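Photosystem II assembly protein Ycf48 (Thermosynechococcus elongatus, PDB 5OJ5) binds the C-terminal prepropeptide of D1 and probably assists early photosystem II assembly and the replacement of photodamaged D1. Local coordinates at residues C294-D297 with W302-D305; V306-V311 with I334-V339; I164-D169 with S207-G212; M230-T233 with R237-M240. All coordinates share one frame; numbering follows the deposited sequence. Where two conformers were deposited one is given.

Contact 1 (C294-D297 with W302-D305); sequences CSQD and WQQD
C294 and Q303 exchange two backbone hydrogen bonds, C294 N to Q303 O and Q303 N to C294 O, both 2.9 Å long, as an antiparallel hydrogen-bonded pair in the outer hairpin of a propeller blade. The turn joining strands 292-295 and 303-304 has the sequence of an Asp box (Ser-X-Asp-X-Gly-X-Thr-Trp), the BNR motif of sialidase-like propellers. Its polar side chains hold the loop together. S295 OG gives a hydrogen bond to the carbonyl of T301 and accepts one from G299 N, as well as a weak one from D297 N, 3.3 Å away. D297 OD2 in turn is bonded to T301 OG1. Next to the paired backbones, W302 CA approaches C294 O at 3.5 Å in a CA-H...O contact. On the surface, the amides of Q296 and Q303 are turned 75° against each other, and Q296 NE2 stays 4.1 Å from Q303 OE1. The motif tryptophan turns inward to pack on V283 and L285 of strand 283-287, and its NE1 makes a weak hydrogen bond to G299 O. Its six-membered ring lies against the other strand, where CE3 comes within 3.4 Å of S295 N. S295 OG is turned into the loop, anti to the main-chain N (chi1 172°), while the backbone places S295 CB over the indole, 3.5 Å from the centroid of the W302 six-membered ring and 6° off its normal.

Contact 2 (V306-V311 with I334-V339); sequences VDVKKV and ILLRYV
V308 and L336 face each other across well-separated backbones, their CA atoms 9.1 Å apart, where a 3-10 turn at 307-310 packs against strand 334-338. Two backbone bonds keep the turn compact: K309 N to V306 O and V311 N to V308 O, the second 3.0 Å long. V308 and V311, three residues apart, both point toward the strand, while I334 and L336, two residues apart, point back at them. The closer pair is V311 CG1 against I334 CG2, at 3.9 Å. Each of these methyls is anti to its own main-chain nitrogen (chi1 of V311 179°), and the two side chains pass one another in opposite directions. V308 CG1 meets L336 CD1 more loosely, at 4.3 Å, and L292 of the neighbouring blade touches both V308 and L336. The contact across the two segments is therefore purely apolar, made by branched side chains at their methyl ends. Strand 334-338 also pairs with strand 47-51, where R337 NE forms a salt bridge with E48. The turn thus packs the linker leaving one blade onto the last blade, which is completed by N-terminal strand 47-51, the "Velcro" closure that seals many beta-propeller rings.

Contact 3 (I164-D169 with S207-G212); sequences IYRTKD and STWEPG
I164 runs straight out toward W209, with CG1 anti to the carbonyl carbon (chi1 -55°) and CD1 in full extension, while W209 has CG anti to its main-chain nitrogen (chi1 178°), which swings the indole out to meet it. The terminal methyl lands on a ring face: I164 CD1 is 3.5 Å from W209 CD2 and lies 22° off the normal of the six-membered ring, a CH-pi contact displaced toward the ring fusion. The opposite face is backed by the chain itself, with P211 N 3.6 Å above the plane of the W209 ring. A hydrogen bond from W209 NE1 to the carbonyl of Q213 helps fix the rotation of the indole between these two layers. R166 arrives at the rim, its NH2 4.4 Å from W209 CH2 and near the indole plane, with P211 CG at the edge of its guanidinium; NH2 also has a weak, long ion pair with E156. V178 touches both I164 and W209 and so continues the apolar layer. Strand 164-167 runs into an Asp-box turn, where T167 OG1 accepts from D169 N. The segment 207-212 lies within the Arg-rich patch, and the whole is face-to-face packing of neighbouring propeller blades.

Contact 4 (M230-T233 with R237-M240); sequences MGFT and RLWM
The pairing of M230-F232 with L238-M240 is an antiparallel beta hairpin formed by the first two strands of a blade, on the inner side of the ring, toward the central pore. G231 and W239 are its hydrogen-bonded pair, with W239 N to G231 O at 2.9 Å and G231 N to W239 O at 3.1 Å. Nearer the turn, T233 N donates to R237 O at 2.8 Å and R237 N to T233 OG1 at 3.0 Å. D235 gathers both side chains, hydrogen-bonded to T233 OG1 and in a salt bridge with R237 NE. W239 holds CG between the backbone N and the carbonyl carbon (chi1 56°), which folds the indole back over the partner strand. G231 has no side chain to obstruct it, and G231 N sits 3.3 Å above the plane of the W239 ring, over its centre. On the other face, F232 CE1 touches L238 CD2 at 3.5 Å, and M230 CG lies alongside M240 CB at 3.9 Å. M230, L238 and M240 also pack on W258. M230 and F232 reach V197 of the preceding blade, whereas W239 meets L275 of the following one: the hairpin is wedged between its neighbours, as the inner strands of propeller blades are.

Overall arrangement
From the N terminus, strand 47-51 joins the last blade before the chain goes round the ring. Contact 3 is met first; it closes a 37-residue excursion by packing one blade on the next. Contact 4 follows as a tight hairpin in the succeeding blade, its nearest atoms about 5 Å from contact 3. One blade further, contact 1 closes the outer hairpin, and contact 2 then bridges the linker and the final blade over 22 residues. All four are in series, with none nested or crossed. Contacts 1 and 2 touch through Q304 NE2 and K309 CD, 3.5 Å apart, and lie across the chain's centre from contact 3, about 35 Å away between centres.

Contact 1 (C294-D297 with W302-D305)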
loop_
_atom_site.group_PDB
_atom_site.type_symbol
_atom_site.label_atom_id
_atom_site.label_comp_id
_atom_site.label_asym_id
_atom_site.label_seq_id
_atom_site.Cartn_x
_atom_site.Cartn_y
_atom_site.Cartn_z
ATOM N N CYS A 294 13.051 -10.655 -6.020
ATOM C CA CYS A 294 12.874 -11.367 -4.779
ATOM C C CYS A 294 14.217 -11.586 -4.108
ATOM O O CYS A 294 15.185 -11.991 -4.754
ATOM C CB CYS A 294 12.181 -12.703 -5.012
ATOM S SG CYS A 294 11.966 -13.736 -3.586
ATOM N N SER A 295 14.246 -11.350 -2.807
ATOM C CA SER A 295 15.374 -11.723 -1.969
ATOM C C SER A 295 14.923 -12.802 -1.007
ATOM O O SER A 295 13.853 -12.694 -0.387
ATOM C CB SER A 295 15.844 -10.491 -1.192
ATOM O OG SER A 295 16.830 -10.903 -0.237
ATOM N N GLN A 296 15.738 -13.833 -0.846
ATOM C CA GLN A 296 15.452 -14.917 0.078
ATOM C C GLN A 296 16.330 -14.838 1.313
ATOM O O GLN A 296 16.271 -15.724 2.170
ATOM C CB GLN A 296 15.572 -16.280 -0.648
ATOM C CG GLN A 296 14.463 -16.408 -1.704
ATOM C CD GLN A 296 14.571 -17.615 -2.587
ATOM O OE1 GLN A 296 14.108 -18.691 -2.231
ATOM N NE2 GLN A 296 15.135 -17.435 -3.777
ATOM N N ASP A 297 17.095 -13.778 1.452
ATOM C CA ASP A 297 18.000 -13.582 2.574
ATOM C C ASP A 297 17.734 -12.243 3.244
ATOM O O ASP A 297 18.652 -11.570 3.703
ATOM C CB ASP A 297 19.474 -13.755 2.185
ATOM C CG ASP A 297 19.922 -12.847 1.038
ATOM O OD1 ASP A 297 19.233 -11.850 0.730
ATOM O OD2 ASP A 297 21.002 -13.128 0.431
ATOM N N TRP A 302 19.488 -10.262 -4.338
ATOM C CA TRP A 302 18.245 -10.245 -5.083
ATOM C C TRP A 302 18.384 -11.051 -6.358
ATOM O O TRP A 302 19.444 -11.121 -6.977
ATOM C CB TRP A 302 17.889 -8.776 -5.460
ATOM C CG TRP A 302 17.592 -7.967 -4.212
ATOM C CD1 TRP A 302 18.497 -7.320 -3.421
ATOM C CD2 TRP A 302 16.306 -7.781 -3.607
ATOM N NE1 TRP A 302 17.835 -6.730 -2.365
ATOM C CE2 TRP A 302 16.504 -7.010 -2.448
ATOM C CE3 TRP A 302 15.013 -8.212 -3.910
ATOM C CZ2 TRP A 302 15.464 -6.637 -1.623
ATOM C CZ3 TRP A 302 13.978 -7.848 -3.082
ATOM C CH2 TRP A 302 14.204 -7.067 -1.945
ATOM N N GLN A 303 17.267 -11.602 -6.772
ATOM C CA GLN A 303 17.141 -12.272 -8.036
ATOM C C GLN A 303 15.912 -11.700 -8.722
ATOM O O GLN A 303 14.981 -11.199 -8.072
ATOM C CB GLN A 303 17.009 -13.781 -7.836
ATOM C CG GLN A 303 18.297 -14.382 -7.257
ATOM C CD GLN A 303 18.287 -15.894 -7.110
ATOM O OE1 GLN A 303 17.239 -16.536 -7.214
ATOM N NE2 GLN A 303 19.491 -16.485 -6.927
ATOM N N GLN A 304 15.907 -11.756 -10.034
ATOM C CA GLN A 304 14.839 -11.138 -10.795
ATOM C C GLN A 304 13.807 -12.176 -11.233
ATOM O O GLN A 304 14.166 -13.268 -11.672
ATOM C CB GLN A 304 15.365 -10.414 -12.037
ATOM C CG GLN A 304 14.273 -9.748 -12.827
ATOM C CD GLN A 304 14.775 -8.707 -13.776
ATOM O OE1 GLN A 304 15.956 -8.686 -14.131
ATOM N NE2 GLN A 304 13.882 -7.833 -14.204
ATOM N N ASP A 305 12.520 -11.828 -11.128
ATOM C CA ASP A 305 11.453 -12.644 -11.711
ATOM C C ASP A 305 11.327 -12.240 -13.172
ATOM O O ASP A 305 10.670 -11.248 -13.511
ATOM C CB ASP A 305 10.162 -12.421 -10.949
ATOM C CG ASP A 305 9.063 -13.339 -11.399
ATOM O OD1 ASP A 305 9.050 -13.794 -12.549
ATOM O OD2 ASP A 305 8.147 -13.579 -10.566
#

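Contact 2 (V306-V311 with I334-V339)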
loop_
_atom_site.group_PDB
_atom_site.type_symbol
_atom_site.label_atom_id
_atom_site.label_comp_id
_atom_site.label_asym_id
_atom_site.label_seq_id
_atom_site.Cartn_x
_atom_site.Cartn_y
_atom_site.Cartn_z
ATOM N N VAL A 306 11.985 -13.004 -14.040
ATOM C CA VAL A 306 12.089 -12.571 -15.422
ATOM C C VAL A 306 10.779 -12.766 -16.168
ATOM O O VAL A 306 10.554 -12.094 -17.187
ATOM C CB VAL A 306 13.273 -13.232 -16.173
ATOM C CG1 VAL A 306 14.600 -12.796 -15.492
ATOM C CG2 VAL A 306 13.132 -14.754 -16.234
ATOM N N ASP A 307 9.915 -13.688 -15.722
ATOM C CA ASP A 307 8.693 -13.947 -16.477
ATOM C C ASP A 307 7.816 -12.737 -16.520
ATOM O O ASP A 307 7.141 -12.508 -17.524
ATOM C CB ASP A 307 7.894 -15.090 -15.882
ATOM C CG ASP A 307 8.661 -16.366 -15.936
ATOM O OD1 ASP A 307 8.524 -17.165 -16.870
ATOM O OD2 ASP A 307 9.520 -16.508 -15.051
ATOM N N VAL A 308 7.816 -11.942 -15.451
ATOM C CA VAL A 308 6.869 -10.839 -15.439
ATOM C C VAL A 308 7.406 -9.628 -16.173
ATOM O O VAL A 308 6.667 -8.634 -16.305
ATOM C CB VAL A 308 6.381 -10.466 -14.022
ATOM C CG1 VAL A 308 5.743 -11.647 -13.337
ATOM C CG2 VAL A 308 7.510 -9.913 -13.217
ATOM N N LYS A 309 8.663 -9.674 -16.656
ATOM C CA LYS A 309 9.166 -8.578 -17.474
ATOM C C LYS A 309 8.313 -8.392 -18.715
ATOM O O LYS A 309 8.314 -7.309 -19.300
ATOM C CB LYS A 309 10.603 -8.849 -17.961
ATOM C CG LYS A 309 11.658 -8.733 -16.905
ATOM C CD LYS A 309 13.067 -9.038 -17.424
ATOM C CE LYS A 309 13.578 -7.963 -18.391
ATOM N NZ LYS A 309 15.014 -8.206 -18.766
ATOM N N LYS A 310 7.595 -9.430 -19.132
ATOM C CA LYS A 310 6.743 -9.354 -20.299
ATOM C C LYS A 310 5.438 -8.607 -20.033
ATOM O O LYS A 310 4.724 -8.323 -20.995
ATOM C CB LYS A 310 6.469 -10.772 -20.783
ATOM C CG LYS A 310 7.720 -11.518 -21.272
ATOM C CD LYS A 310 7.479 -13.021 -21.358
ATOM C CE LYS A 310 6.287 -13.301 -22.281
ATOM N NZ LYS A 310 5.081 -13.426 -21.425
ATOM N N VAL A 311 5.106 -8.276 -18.784
ATOM C CA VAL A 311 3.824 -7.650 -18.455
ATOM C C VAL A 311 3.959 -6.142 -18.661
ATOM O O VAL A 311 4.784 -5.511 -17.980
ATOM C CB VAL A 311 3.371 -7.975 -17.020
ATOM C CG1 VAL A 311 2.020 -7.290 -16.650
ATOM C CG2 VAL A 311 3.277 -9.481 -16.786
ATOM N N ILE A 334 -4.440 -4.348 -14.350
ATOM C CA ILE A 334 -3.581 -5.513 -14.216
ATOM C C ILE A 334 -3.318 -5.789 -12.742
ATOM O O ILE A 334 -3.010 -4.875 -11.954
ATOM C CB ILE A 334 -2.264 -5.275 -14.959
ATOM C CG1 ILE A 334 -2.550 -5.198 -16.482
ATOM C CG2 ILE A 334 -1.223 -6.368 -14.594
ATOM C CD1 ILE A 334 -1.391 -4.737 -17.299
ATOM N N LEU A 335 -3.462 -7.060 -12.376
ATOM C CA LEU A 335 -3.155 -7.599 -11.071
ATOM C C LEU A 335 -2.167 -8.751 -11.251
ATOM O O LEU A 335 -2.324 -9.508 -12.182
ATOM C CB LEU A 335 -4.539 -8.084 -10.599
ATOM C CG LEU A 335 -4.648 -8.473 -9.149
ATOM C CD1 LEU A 335 -4.258 -7.318 -8.237
ATOM C CD2 LEU A 335 -6.097 -8.895 -8.877
ATOM N N LEU A 336 -1.222 -8.927 -10.345
ATOM C CA LEU A 336 -0.565 -10.227 -10.226
ATOM C C LEU A 336 -1.067 -10.888 -8.960
ATOM O O LEU A 336 -1.228 -10.215 -7.926
ATOM C CB LEU A 336 0.951 -10.098 -10.137
ATOM C CG LEU A 336 1.631 -9.242 -11.205
ATOM C CD1 LEU A 336 3.157 -9.215 -10.943
ATOM C CD2 LEU A 336 1.279 -9.693 -12.569
ATOM N N ARG A 337 -1.287 -12.198 -9.011
ATOM C CA ARG A 337 -1.777 -12.988 -7.879
ATOM C C ARG A 337 -0.742 -14.057 -7.527
ATOM O O ARG A 337 -0.234 -14.758 -8.405
ATOM C CB ARG A 337 -3.108 -13.660 -8.219
ATOM C CG ARG A 337 -3.683 -14.472 -7.059
ATOM C CD ARG A 337 -5.067 -15.000 -7.422
ATOM N NE ARG A 337 -4.955 -16.180 -8.256
ATOM C CZ ARG A 337 -4.869 -17.429 -7.792
ATOM N NH1 ARG A 337 -4.871 -17.688 -6.502
ATOM N NH2 ARG A 337 -4.744 -18.428 -8.631
ATOM N N TYR A 338 -0.444 -14.175 -6.239
ATOM C CA TYR A 338 0.561 -15.137 -5.755
ATOM C C TYR A 338 -0.030 -16.541 -5.761
ATOM O O TYR A 338 -1.104 -16.764 -5.201
ATOM C CB TYR A 338 0.986 -14.763 -4.330
ATOM C CG TYR A 338 2.135 -15.600 -3.850
ATOM C CD1 TYR A 338 3.432 -15.205 -4.092
ATOM C CD2 TYR A 338 1.924 -16.803 -3.178
ATOM C CE1 TYR A 338 4.513 -15.985 -3.697
ATOM C CE2 TYR A 338 3.009 -17.590 -2.772
ATOM C CZ TYR A 338 4.285 -17.159 -3.042
ATOM O OH TYR A 338 5.354 -17.942 -2.658
ATOM N N VAL A 339 0.685 -17.483 -6.366
ATOM C CA VAL A 339 0.278 -18.882 -6.454
ATOM C C VAL A 339 1.421 -19.738 -5.891
ATOM O O VAL A 339 2.516 -19.808 -6.483
ATOM C CB VAL A 339 -0.033 -19.280 -7.900
ATOM C CG1 VAL A 339 -0.414 -20.755 -7.952
ATOM C CG2 VAL A 339 -1.151 -18.399 -8.464
#

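Contact 3 (I164-D169 with S207-G212)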
loop_
_atom_site.group_PDB
_atom_site.type_symbol
_atom_site.label_atom_id
_atom_site.label_comp_id
_atom_site.label_asym_id
_atom_site.label_seq_id
_atom_site.Cartn_x
_atom_site.Cartn_y
_atom_site.Cartn_z
ATOM N N ILE A 164 -4.408 13.101 11.603
ATOM C CA ILE A 164 -4.736 11.752 12.049
ATOM C C ILE A 164 -5.934 11.827 12.987
ATOM O O ILE A 164 -5.927 12.611 13.943
ATOM C CB ILE A 164 -3.552 11.089 12.778
ATOM C CG1 ILE A 164 -2.302 11.106 11.905
ATOM C CG2 ILE A 164 -3.941 9.676 13.233
ATOM C CD1 ILE A 164 -1.080 10.457 12.558
ATOM N N TYR A 165 -6.945 11.008 12.719
ATOM C CA TYR A 165 -8.186 10.956 13.483
ATOM C C TYR A 165 -8.531 9.513 13.824
ATOM O O TYR A 165 -8.193 8.587 13.087
ATOM C CB TYR A 165 -9.343 11.529 12.667
ATOM C CG TYR A 165 -9.130 12.969 12.350
ATOM C CD1 TYR A 165 -9.663 13.961 13.155
ATOM C CD2 TYR A 165 -8.357 13.341 11.238
ATOM C CE1 TYR A 165 -9.401 15.296 12.893
ATOM C CE2 TYR A 165 -8.107 14.647 10.954
ATOM C CZ TYR A 165 -8.622 15.616 11.802
ATOM O OH TYR A 165 -8.365 16.917 11.496
ATOM N N ARG A 166 -9.263 9.335 14.915
ATOM C CA ARG A 166 -9.762 8.024 15.286
ATOM C C ARG A 166 -11.239 8.113 15.643
ATOM O O ARG A 166 -11.691 9.084 16.238
ATOM C CB ARG A 166 -8.970 7.443 16.485
ATOM C CG ARG A 166 -9.198 5.980 16.849
ATOM C CD ARG A 166 -8.308 5.532 18.039
ATOM N NE ARG A 166 -6.914 5.261 17.636
ATOM C CZ ARG A 166 -5.845 5.776 18.231
ATOM N NH1 ARG A 166 -6.005 6.623 19.244
ATOM N NH2 ARG A 166 -4.622 5.464 17.805
ATOM N N THR A 167 -12.000 7.101 15.268
ATOM C CA THR A 167 -13.372 6.921 15.723
ATOM C C THR A 167 -13.444 5.646 16.542
ATOM O O THR A 167 -12.740 4.662 16.268
ATOM C CB THR A 167 -14.388 6.852 14.544
ATOM O OG1 THR A 167 -15.725 6.865 15.047
ATOM C CG2 THR A 167 -14.209 5.606 13.692
ATOM N N LYS A 168 -14.362 5.665 17.510
ATOM C CA LYS A 168 -14.713 4.480 18.287
ATOM C C LYS A 168 -16.190 4.175 18.157
ATOM O O LYS A 168 -16.669 3.243 18.812
ATOM C CB LYS A 168 -14.332 4.682 19.743
ATOM C CG LYS A 168 -12.861 4.876 19.951
ATOM C CD LYS A 168 -12.570 5.196 21.435
ATOM C CE LYS A 168 -11.114 5.424 21.711
ATOM N NZ LYS A 168 -10.914 5.808 23.147
ATOM N N ASP A 169 -16.943 4.965 17.388
ATOM C CA ASP A 169 -18.396 4.814 17.332
ATOM C C ASP A 169 -18.865 4.757 15.885
ATOM O O ASP A 169 -19.861 5.381 15.491
ATOM C CB ASP A 169 -19.133 5.874 18.144
ATOM C CG ASP A 169 -18.893 7.314 17.680
ATOM O OD1 ASP A 169 -18.095 7.569 16.767
ATOM O OD2 ASP A 169 -19.543 8.205 18.281
ATOM N N SER A 207 8.979 11.494 7.918
ATOM C CA SER A 207 8.418 11.763 9.230
ATOM C C SER A 207 7.839 10.473 9.799
ATOM O O SER A 207 7.364 9.610 9.058
ATOM C CB SER A 207 7.343 12.827 9.201
ATOM O OG SER A 207 7.881 14.036 8.650
ATOM N N THR A 208 7.855 10.354 11.124
ATOM C CA THR A 208 7.249 9.222 11.814
ATOM C C THR A 208 6.249 9.695 12.860
ATOM O O THR A 208 6.363 10.800 13.407
ATOM C CB THR A 208 8.307 8.316 12.467
ATOM O OG1 THR A 208 9.082 9.083 13.393
ATOM C CG2 THR A 208 9.241 7.675 11.442
ATOM N N TRP A 209 5.288 8.826 13.151
ATOM C CA TRP A 209 4.329 9.104 14.219
ATOM C C TRP A 209 3.990 7.807 14.907
ATOM O O TRP A 209 3.839 6.784 14.259
ATOM C CB TRP A 209 3.049 9.743 13.659
ATOM C CG TRP A 209 2.020 9.989 14.748
ATOM C CD1 TRP A 209 1.964 11.050 15.575
ATOM C CD2 TRP A 209 0.953 9.103 15.127
ATOM N NE1 TRP A 209 0.887 10.899 16.447
ATOM C CE2 TRP A 209 0.248 9.725 16.165
ATOM C CE3 TRP A 209 0.519 7.866 14.660
ATOM C CZ2 TRP A 209 -0.875 9.131 16.768
ATOM C CZ3 TRP A 209 -0.593 7.282 15.258
ATOM C CH2 TRP A 209 -1.267 7.927 16.278
ATOM N N GLU A 210 3.817 7.863 16.222
ATOM C CA GLU A 210 3.266 6.732 16.952
ATOM C C GLU A 210 2.268 7.248 17.960
ATOM O O GLU A 210 2.352 8.394 18.400
ATOM C CB GLU A 210 4.317 5.894 17.672
ATOM C CG GLU A 210 5.102 6.612 18.655
ATOM C CD GLU A 210 6.065 5.651 19.326
ATOM O OE1 GLU A 210 5.620 4.704 20.024
ATOM O OE2 GLU A 210 7.270 5.824 19.112
ATOM N N PRO A 211 1.323 6.392 18.376
ATOM C CA PRO A 211 0.305 6.788 19.346
ATOM C C PRO A 211 0.951 7.425 20.551
ATOM O O PRO A 211 1.985 6.952 21.051
ATOM C CB PRO A 211 -0.357 5.459 19.703
ATOM C CG PRO A 211 -0.272 4.690 18.443
ATOM C CD PRO A 211 1.035 5.080 17.785
ATOM N N GLY A 212 0.326 8.493 21.026
ATOM C CA GLY A 212 0.840 9.260 22.108
ATOM C C GLY A 212 1.535 10.522 21.675
ATOM O O GLY A 212 1.569 11.491 22.429
#

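Contact 4 (M230-T233 with R237-M240)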
loop_
_atom_site.group_PDB
_atom_site.type_symbol
_atom_site.label_atom_id
_atom_site.label_comp_id
_atom_site.label_asym_id
_atom_site.label_seq_id
_atom_site.Cartn_x
_atom_site.Cartn_y
_atom_site.Cartn_z
ATOM N N MET A 230 8.892 4.387 1.939
ATOM C CA MET A 230 9.442 3.822 3.171
ATOM C C MET A 230 8.368 2.988 3.827
ATOM O O MET A 230 7.168 3.291 3.697
ATOM C CB MET A 230 9.875 4.877 4.176
ATOM C CG MET A 230 11.045 5.698 3.679
ATOM S SD MET A 230 11.588 6.961 4.856
ATOM C CE MET A 230 12.317 5.913 6.090
ATOM N N GLY A 231 8.788 1.983 4.603
ATOM C CA GLY A 231 7.875 1.149 5.359
ATOM C C GLY A 231 8.586 0.393 6.425
ATOM O O GLY A 231 9.744 0.684 6.741
ATOM N N PHE A 232 7.881 -0.577 6.996
ATOM C CA PHE A 232 8.376 -1.341 8.130
ATOM C C PHE A 232 8.704 -2.758 7.728
ATOM O O PHE A 232 8.027 -3.336 6.878
ATOM C CB PHE A 232 7.319 -1.350 9.242
ATOM C CG PHE A 232 7.005 0.026 9.752
ATOM C CD1 PHE A 232 7.733 0.557 10.792
ATOM C CD2 PHE A 232 5.982 0.797 9.176
ATOM C CE1 PHE A 232 7.464 1.844 11.257
ATOM C CE2 PHE A 232 5.722 2.087 9.650
ATOM C CZ PHE A 232 6.447 2.584 10.680
ATOM N N THR A 233 9.757 -3.316 8.333
ATOM C CA THR A 233 10.051 -4.734 8.165
ATOM C C THR A 233 9.292 -5.539 9.204
ATOM O O THR A 233 8.739 -4.960 10.132
ATOM C CB THR A 233 11.542 -4.977 8.359
ATOM O OG1 THR A 233 11.837 -4.873 9.761
ATOM C CG2 THR A 233 12.404 -4.018 7.550
ATOM N N ARG A 237 12.368 -2.897 12.004
ATOM C CA ARG A 237 13.202 -1.931 11.300
ATOM C C ARG A 237 12.357 -1.185 10.274
ATOM O O ARG A 237 11.198 -1.530 10.010
ATOM C CB ARG A 237 14.373 -2.641 10.615
ATOM C CG ARG A 237 15.366 -3.286 11.592
ATOM C CD ARG A 237 16.447 -4.050 10.827
ATOM N NE ARG A 237 15.850 -5.202 10.180
ATOM C CZ ARG A 237 16.187 -5.696 8.985
ATOM N NH1 ARG A 237 17.145 -5.160 8.223
ATOM N NH2 ARG A 237 15.523 -6.741 8.535
ATOM N N LEU A 238 12.965 -0.162 9.689
ATOM C CA LEU A 238 12.446 0.546 8.533
ATOM C C LEU A 238 13.223 0.138 7.292
ATOM O O LEU A 238 14.412 -0.197 7.347
ATOM C CB LEU A 238 12.563 2.051 8.707
ATOM C CG LEU A 238 11.754 2.765 9.812
ATOM C CD1 LEU A 238 12.254 4.225 10.045
ATOM C CD2 LEU A 238 10.332 2.772 9.447
ATOM N N TRP A 239 12.539 0.248 6.148
ATOM C CA TRP A 239 13.178 0.168 4.847
ATOM C C TRP A 239 12.891 1.460 4.097
ATOM O O TRP A 239 11.894 2.133 4.348
ATOM C CB TRP A 239 12.705 -1.063 4.035
ATOM C CG TRP A 239 11.225 -1.173 3.812
ATOM C CD1 TRP A 239 10.339 -1.944 4.525
ATOM C CD2 TRP A 239 10.459 -0.511 2.804
ATOM N NE1 TRP A 239 9.073 -1.814 4.017
ATOM C CE2 TRP A 239 9.115 -0.932 2.964
ATOM C CE3 TRP A 239 10.759 0.387 1.767
ATOM C CZ2 TRP A 239 8.087 -0.484 2.140
ATOM C CZ3 TRP A 239 9.714 0.852 0.955
ATOM C CH2 TRP A 239 8.396 0.419 1.156
ATOM N N MET A 240 13.761 1.763 3.139
ATOM C CA MET A 240 13.561 2.869 2.222
ATOM C C MET A 240 13.889 2.468 0.796
ATOM O O MET A 240 14.827 1.697 0.555
ATOM C CB MET A 240 14.393 4.126 2.606
ATOM C CG MET A 240 15.888 3.922 2.616
ATOM S SD MET A 240 16.820 5.445 2.898
ATOM C CE MET A 240 16.219 6.030 4.396
#